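Local coordinates for protein ribonuclease VapC (Klebsiella pneumoniae, PDB 7BY3) that probably acts as the toxin of a toxin-antitoxin pair, a magnesium-dependent PIN-domain ribonuclease that cuts RNA, at residues I69-D72 with I73-S77; V78-R81 with Q82-K85; I39-M42 with E43-G47. One frame throughout, in Å; residues are numbered along the deposited sequence.

In the fold
Following the chain from the N terminus, contact 3 (39-42 with 43-47) comes first, inside helix 38-50, which follows directly on strand 35-37. The chain then runs through helix 54-61 and strand 65-67 to contact 1 (69-72 with 73-77), where helix 71-83 begins, and contact 2 (78-81 with 82-85) finishes that same helix. All three are local turns in series, and none nests in or crosses another. Contacts 1 and 2 adjoin in sequence, whereas contacts 1 and 3 meet through side chains, Ile-69 CD1 lying 3.6 Å from Ile-39 CG1. Helix 88-99 is touched by all three, and each also packs on the second subunit.

Contact 1: residues I69-D72 with I73-S77; sequences ISQD and IAERS
Ser-70 offers its carbonyl to the turn that opens helix 71-83: Ala-74 N reaches Ser-70 O at 3.0 Å, nearly straight at 165°, while Ile-73 N adds a weak bond to the same oxygen. One residue on, Glu-75 N binds Gln-71 O at 2.9 Å, and a weak bond from Arg-76 N to Asp-72 O continues the alpha-helical pattern.

On the buried side, Ile-69 and Ile-73 cross at about a right angle, their CG2 methyls 4.0 Å apart. Ile-73 goes on to pack against Leu-99 of helix 88-99, and Ile-69 meets Ile-69 of the second subunit. Both Gln-71 and Glu-75 have CG anti to the backbone N, and bends at chi2 turn Gln-71 NE2 and Glu-75 OE1 toward each other for a weak bond of 3.5 Å; the side chains cross obliquely, amide and carboxylate planes 32° apart. Asp-72 OD1 is 3.9 Å from that same Glu-75 OE1, a like-charge approach with the carboxylates close to perpendicular. The stronger hold on Glu-75 is a salt bridge from its OE2 to Arg-58 of the second subunit. Ser-70 takes the N-cap position without a capping bond from its side chain, at the start of a PIN-domain helix whose first turns pack on Trp-41 and Met-42 of the second subunit.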
loop_
_atom_site.group_PDB
_atom_site.type_symbol
_atom_site.label_atom_id
_atom_site.label_comp_id
_atom_site.label_asym_id
_atom_site.label_seq_id
_atom_site.Cartn_x
_atom_site.Cartn_y
_atom_site.Cartn_z
ATOM N N ILE B 69 -2.675 3.678 -1.433
ATOM C CA ILE B 69 -3.130 2.445 -2.058
ATOM C C ILE B 69 -4.443 2.010 -1.423
ATOM O O ILE B 69 -4.496 1.669 -0.241
ATOM C CB ILE B 69 -2.091 1.312 -1.929
ATOM C CG1 ILE B 69 -0.722 1.786 -2.418
ATOM C CG2 ILE B 69 -2.541 0.081 -2.706
ATOM C CD1 ILE B 69 0.373 1.622 -1.395
ATOM N N SER B 70 -5.501 2.033 -2.224
ATOM C CA SER B 70 -6.823 1.626 -1.775
ATOM C C SER B 70 -7.279 0.394 -2.547
ATOM O O SER B 70 -6.518 -0.167 -3.334
ATOM C CB SER B 70 -7.824 2.767 -1.938
ATOM O OG SER B 70 -7.940 3.137 -3.299
ATOM N N GLN B 71 -8.518 -0.023 -2.312
ATOM C CA GLN B 71 -9.017 -1.301 -2.811
ATOM C C GLN B 71 -8.936 -1.473 -4.332
ATOM O O GLN B 71 -8.565 -2.544 -4.810
ATOM C CB GLN B 71 -10.462 -1.506 -2.352
ATOM C CG GLN B 71 -11.054 -2.842 -2.762
ATOM C CD GLN B 71 -10.277 -4.019 -2.204
ATOM O OE1 GLN B 71 -10.115 -4.153 -0.991
ATOM N NE2 GLN B 71 -9.788 -4.878 -3.090
ATOM N N ASP B 72 -9.281 -0.444 -5.097
ATOM C CA ASP B 72 -9.305 -0.611 -6.548
ATOM C C ASP B 72 -8.031 -0.154 -7.261
ATOM O O ASP B 72 -7.926 -0.276 -8.480
ATOM C CB ASP B 72 -10.524 0.088 -7.147
ATOM C CG ASP B 72 -11.724 -0.840 -7.250
ATOM O OD1 ASP B 72 -11.884 -1.710 -6.367
ATOM O OD2 ASP B 72 -12.497 -0.715 -8.223
ATOM N N ILE B 73 -7.063 0.363 -6.511
ATOM C CA ILE B 73 -5.700 0.428 -7.026
ATOM C C ILE B 73 -5.143 -0.978 -6.898
ATOM O O ILE B 73 -4.480 -1.491 -7.801
ATOM C CB ILE B 73 -4.813 1.436 -6.269
ATOM C CG1 ILE B 73 -5.073 2.854 -6.775
ATOM C CG2 ILE B 73 -3.340 1.097 -6.445
ATOM C CD1 ILE B 73 -4.519 3.930 -5.876
ATOM N N ALA B 74 -5.451 -1.603 -5.767
ATOM C CA ALA B 74 -5.097 -2.991 -5.519
ATOM C C ALA B 74 -5.735 -3.901 -6.558
ATOM O O ALA B 74 -5.121 -4.864 -7.009
ATOM C CB ALA B 74 -5.520 -3.403 -4.119
ATOM N N GLU B 75 -6.970 -3.585 -6.935
ATOM C CA GLU B 75 -7.694 -4.361 -7.935
ATOM C C GLU B 75 -6.973 -4.335 -9.278
ATOM O O GLU B 75 -6.743 -5.375 -9.895
ATOM C CB GLU B 75 -9.117 -3.826 -8.100
ATOM C CG GLU B 75 -10.123 -4.876 -8.509
ATOM C CD GLU B 75 -10.364 -5.883 -7.410
ATOM O OE1 GLU B 75 -10.880 -5.484 -6.346
ATOM O OE2 GLU B 75 -10.029 -7.068 -7.603
ATOM N N ARG B 76 -6.622 -3.134 -9.724
ATOM C CA ARG B 76 -5.903 -2.957 -10.978
ATOM C C ARG B 76 -4.500 -3.545 -10.886
ATOM O O ARG B 76 -3.981 -4.091 -11.860
ATOM C CB ARG B 76 -5.833 -1.473 -11.344
ATOM C CG ARG B 76 -5.052 -1.177 -12.612
ATOM C CD ARG B 76 -5.708 -1.801 -13.830
ATOM N NE ARG B 76 -7.045 -1.265 -14.057
ATOM C CZ ARG B 76 -7.293 -0.101 -14.649
ATOM N NH1 ARG B 76 -6.294 0.658 -15.078
ATOM N NH2 ARG B 76 -8.544 0.304 -14.810
ATOM N N SER B 77 -3.897 -3.435 -9.706
ATOM C CA SER B 77 -2.527 -3.889 -9.488
ATOM C C SER B 77 -2.370 -5.386 -9.730
ATOM O O SER B 77 -1.398 -5.820 -10.348
ATOM C CB SER B 77 -2.076 -3.543 -8.069
ATOM O OG SER B 77 -2.080 -2.142 -7.868
#

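Contact 2: residues V78-R81 with Q82-K85; sequences VALR and QEYK
Leu-80 and Tyr-84, one helical turn apart, lie side by side and point the same way. Contact is made by a single methyl: Leu-80 CD2 sits at the edge of the phenol ring, near its plane, 3.9 Å from Tyr-84 CE2 and 4.0 Å from Tyr-84 CD2. In both residues CG stands anti to the carbonyl carbon (chi1 -77° for Leu-80, -66° for Tyr-84), which sends the two side chains off the helix in the same direction. The carboxylate of Glu-83 approaches that methyl from the same general side as the ring, with OE1 4.0 Å from Leu-80 CD2, so the leucine branch has the tyrosine edge and an acidic group as neighbours.

This is the C-terminal part of helix 71-83 in the PIN domain. Leu-80 packs into helix 88-99 against Leu-94, Ala-95 and Gln-98, while Tyr-84 reaches Ile-115 and Pro-116, bringing the helix end against a later loop. Backbone bonds from each residue to the one four places on hold Leu-80 and Tyr-84 one turn apart: Glu-83 N binds Ala-79 O at 3.1 Å, and Tyr-84 N binds Leu-80 O at 3.1 Å. Lys-85 then leaves helical geometry with a positive phi of 55°.

Arg-81 departs on a different course. From CG to NE its chain is extended, and it packs on Ala-91 of helix 88-99 and on Val-46 of the second subunit. Gln-82, bent at chi2, packs on Lys-49 of that subunit.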
loop_
_atom_site.group_PDB
_atom_site.type_symbol
_atom_site.label_atom_id
_atom_site.label_comp_id
_atom_site.label_asym_id
_atom_site.label_seq_id
_atom_site.Cartn_x
_atom_site.Cartn_y
_atom_site.Cartn_z
ATOM N N VAL B 78 -3.324 -6.171 -9.239
ATOM C CA VAL B 78 -3.302 -7.620 -9.419
ATOM C C VAL B 78 -3.413 -7.978 -10.899
ATOM O O VAL B 78 -2.724 -8.873 -11.391
ATOM C CB VAL B 78 -4.443 -8.303 -8.632
ATOM C CG1 VAL B 78 -4.513 -9.786 -8.963
ATOM C CG2 VAL B 78 -4.255 -8.095 -7.137
ATOM N N ALA B 79 -4.276 -7.257 -11.605
ATOM C CA ALA B 79 -4.495 -7.485 -13.027
ATOM C C ALA B 79 -3.274 -7.095 -13.856
ATOM O O ALA B 79 -2.882 -7.821 -14.769
ATOM C CB ALA B 79 -5.717 -6.718 -13.497
ATOM N N LEU B 80 -2.679 -5.949 -13.540
ATOM C CA LEU B 80 -1.518 -5.459 -14.280
ATOM C C LEU B 80 -0.317 -6.367 -14.114
ATOM O O LEU B 80 0.533 -6.464 -14.998
ATOM C CB LEU B 80 -1.143 -4.049 -13.830
ATOM C CG LEU B 80 -2.014 -2.910 -14.343
ATOM C CD1 LEU B 80 -1.547 -1.607 -13.737
ATOM C CD2 LEU B 80 -1.953 -2.854 -15.857
ATOM N N ARG B 81 -0.250 -7.022 -12.963
ATOM C CA ARG B 81 0.887 -7.858 -12.629
ATOM C C ARG B 81 0.953 -9.086 -13.529
ATOM O O ARG B 81 2.039 -9.547 -13.877
ATOM C CB ARG B 81 0.824 -8.282 -11.163
ATOM C CG ARG B 81 2.063 -9.009 -10.724
ATOM C CD ARG B 81 2.066 -9.387 -9.256
ATOM N NE ARG B 81 2.842 -10.607 -9.026
ATOM C CZ ARG B 81 2.588 -11.792 -9.580
ATOM N NH1 ARG B 81 1.537 -11.963 -10.375
ATOM N NH2 ARG B 81 3.371 -12.827 -9.308
ATOM N N GLN B 82 -0.207 -9.625 -13.887
ATOM C CA GLN B 82 -0.253 -10.763 -14.796
ATOM C C GLN B 82 -0.139 -10.359 -16.264
ATOM O O GLN B 82 0.546 -11.025 -17.041
ATOM C CB GLN B 82 -1.535 -11.563 -14.588
ATOM C CG GLN B 82 -1.577 -12.849 -15.401
ATOM C CD GLN B 82 -0.523 -13.851 -14.968
ATOM O OE1 GLN B 82 0.620 -13.808 -15.427
ATOM N NE2 GLN B 82 -0.904 -14.761 -14.080
ATOM N N GLU B 83 -0.822 -9.282 -16.644
ATOM C CA GLU B 83 -0.812 -8.838 -18.033
ATOM C C GLU B 83 0.607 -8.515 -18.492
ATOM O O GLU B 83 1.042 -8.966 -19.550
ATOM C CB GLU B 83 -1.718 -7.616 -18.224
ATOM C CG GLU B 83 -2.101 -7.358 -19.679
ATOM C CD GLU B 83 -2.735 -5.995 -19.900
ATOM O OE1 GLU B 83 -2.843 -5.220 -18.928
ATOM O OE2 GLU B 83 -3.134 -5.704 -21.049
ATOM N N TYR B 84 1.315 -7.717 -17.701
ATOM C CA TYR B 84 2.672 -7.298 -18.045
ATOM C C TYR B 84 3.814 -8.048 -17.348
ATOM O O TYR B 84 4.979 -7.694 -17.531
ATOM C CB TYR B 84 2.803 -5.798 -17.804
ATOM C CG TYR B 84 1.921 -5.019 -18.746
ATOM C CD1 TYR B 84 2.092 -5.126 -20.119
ATOM C CD2 TYR B 84 0.904 -4.205 -18.272
ATOM C CE1 TYR B 84 1.287 -4.433 -20.994
ATOM C CE2 TYR B 84 0.093 -3.504 -19.142
ATOM C CZ TYR B 84 0.290 -3.623 -20.503
ATOM O OH TYR B 84 -0.511 -2.930 -21.379
ATOM N N LYS B 85 3.481 -9.063 -16.552
ATOM C CA LYS B 85 4.482 -9.836 -15.812
ATOM C C LYS B 85 5.339 -8.918 -14.953
ATOM O O LYS B 85 6.566 -8.936 -15.030
ATOM C CB LYS B 85 5.363 -10.648 -16.758
ATOM C CG LYS B 85 4.580 -11.548 -17.684
ATOM C CD LYS B 85 5.415 -12.715 -18.156
ATOM C CE LYS B 85 4.782 -13.356 -19.371
ATOM N NZ LYS B 85 4.659 -14.827 -19.217
#

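Contact 3: residues I39-M42 with E43-G47; sequences ITWM and EVMVG
Met-45 lays its side chain over Trp-41, one turn earlier in helix 38-50, a Met-aromatic contact within the PIN domain. Its CB starts 3.4 Å from Trp-41 O, the carbonyl that also accepts the Met-45 N bond at 3.0 Å. CG stands anti to the carbonyl carbon (chi1 -72°), which brings it over the indole, 3.4 Å from the centroid of the six-membered ring and only 5° off its normal: a CH-pi contact. The same CG is 3.1 Å from Trp-41 O. The bend at chi2 puts SD over the ring as well, 4.4 Å from the centroid and 20° off the normal, and the bend at chi3 turns only CE, the tip.

Elsewhere on the helix, Thr-40 CG2 and Val-44 CG2 meet at 4.0 Å, and both side chains press on Leu-13 of helix 10-17. Thr-40 OG1 hydrogen-bonds Thr-10 OG1 close to Asp-9, a predicted magnesium ligand. Glu-43 lies alongside Ile-39, pointing the same way, but its carboxylate is claimed by a salt bridge from OE2 to a basic side chain on the chain of another protein. Within the helix, that same Glu-43 OE2 comes 4.1 Å from the Ile-39 CG2 methyl.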
loop_
_atom_site.group_PDB
_atom_site.type_symbol
_atom_site.label_atom_id
_atom_site.label_comp_id
_atom_site.label_asym_id
_atom_site.label_seq_id
_atom_site.Cartn_x
_atom_site.Cartn_y
_atom_site.Cartn_z
ATOM N N ILE B 39 3.887 4.123 -1.981
ATOM C CA ILE B 39 5.001 3.185 -2.077
ATOM C C ILE B 39 6.314 3.925 -2.297
ATOM O O ILE B 39 7.335 3.594 -1.696
ATOM C CB ILE B 39 4.785 2.174 -3.221
ATOM C CG1 ILE B 39 3.624 1.238 -2.884
ATOM C CG2 ILE B 39 6.057 1.382 -3.492
ATOM C CD1 ILE B 39 3.633 -0.051 -3.659
ATOM N N THR B 40 6.272 4.937 -3.155
ATOM C CA THR B 40 7.448 5.745 -3.446
ATOM C C THR B 40 7.839 6.594 -2.239
ATOM O O THR B 40 9.020 6.716 -1.921
ATOM C CB THR B 40 7.215 6.650 -4.672
ATOM O OG1 THR B 40 7.086 5.838 -5.846
ATOM C CG2 THR B 40 8.375 7.608 -4.865
ATOM N N TRP B 41 6.844 7.164 -1.562
ATOM C CA TRP B 41 7.084 7.971 -0.368
ATOM C C TRP B 41 7.878 7.184 0.673
ATOM O O TRP B 41 8.842 7.691 1.239
ATOM C CB TRP B 41 5.762 8.459 0.236
ATOM C CG TRP B 41 5.929 9.493 1.326
ATOM C CD1 TRP B 41 5.926 10.848 1.174
ATOM C CD2 TRP B 41 6.122 9.242 2.723
ATOM N NE1 TRP B 41 6.107 11.462 2.390
ATOM C CE2 TRP B 41 6.231 10.502 3.360
ATOM C CE3 TRP B 41 6.215 8.089 3.506
ATOM C CZ2 TRP B 41 6.426 10.630 4.734
ATOM C CZ3 TRP B 41 6.409 8.218 4.872
ATOM C CH2 TRP B 41 6.513 9.480 5.470
ATOM N N MET B 42 7.480 5.935 0.903
ATOM C CA MET B 42 8.137 5.083 1.890
ATOM C C MET B 42 9.572 4.729 1.504
ATOM O O MET B 42 10.475 4.787 2.338
ATOM C CB MET B 42 7.332 3.799 2.104
ATOM C CG MET B 42 5.994 4.012 2.790
ATOM S SD MET B 42 5.185 2.467 3.235
ATOM C CE MET B 42 4.104 2.236 1.829
ATOM N N GLU B 43 9.780 4.362 0.243
ATOM C CA GLU B 43 11.106 3.961 -0.223
ATOM C C GLU B 43 12.079 5.134 -0.274
ATOM O O GLU B 43 13.287 4.946 -0.147
ATOM C CB GLU B 43 11.023 3.298 -1.601
ATOM C CG GLU B 43 10.341 1.939 -1.600
ATOM C CD GLU B 43 10.732 1.086 -2.795
ATOM O OE1 GLU B 43 11.819 1.321 -3.364
ATOM O OE2 GLU B 43 9.956 0.176 -3.161
ATOM N N VAL B 44 11.559 6.341 -0.466
ATOM C CA VAL B 44 12.398 7.533 -0.427
ATOM C C VAL B 44 12.753 7.875 1.021
ATOM O O VAL B 44 13.886 8.257 1.319
ATOM C CB VAL B 44 11.710 8.739 -1.103
ATOM C CG1 VAL B 44 12.516 10.008 -0.889
ATOM C CG2 VAL B 44 11.534 8.477 -2.591
ATOM N N MET B 45 11.787 7.711 1.921
ATOM C CA MET B 45 11.997 8.002 3.337
ATOM C C MET B 45 13.011 7.049 3.970
ATOM O O MET B 45 13.664 7.395 4.955
ATOM C CB MET B 45 10.673 7.944 4.102
ATOM C CG MET B 45 9.739 9.111 3.818
ATOM S SD MET B 45 10.506 10.723 4.078
ATOM C CE MET B 45 10.842 10.657 5.833
ATOM N N VAL B 46 13.133 5.852 3.407
ATOM C CA VAL B 46 14.174 4.918 3.823
ATOM C C VAL B 46 15.541 5.555 3.591
ATOM O O VAL B 46 16.437 5.460 4.431
ATOM C CB VAL B 46 14.077 3.577 3.059
ATOM C CG1 VAL B 46 15.407 2.834 3.087
ATOM C CG2 VAL B 46 12.959 2.720 3.628
ATOM N N GLY B 47 15.683 6.225 2.452
ATOM C CA GLY B 47 16.924 6.891 2.105
ATOM C C GLY B 47 17.105 8.201 2.845
ATOM O O GLY B 47 18.229 8.602 3.145
#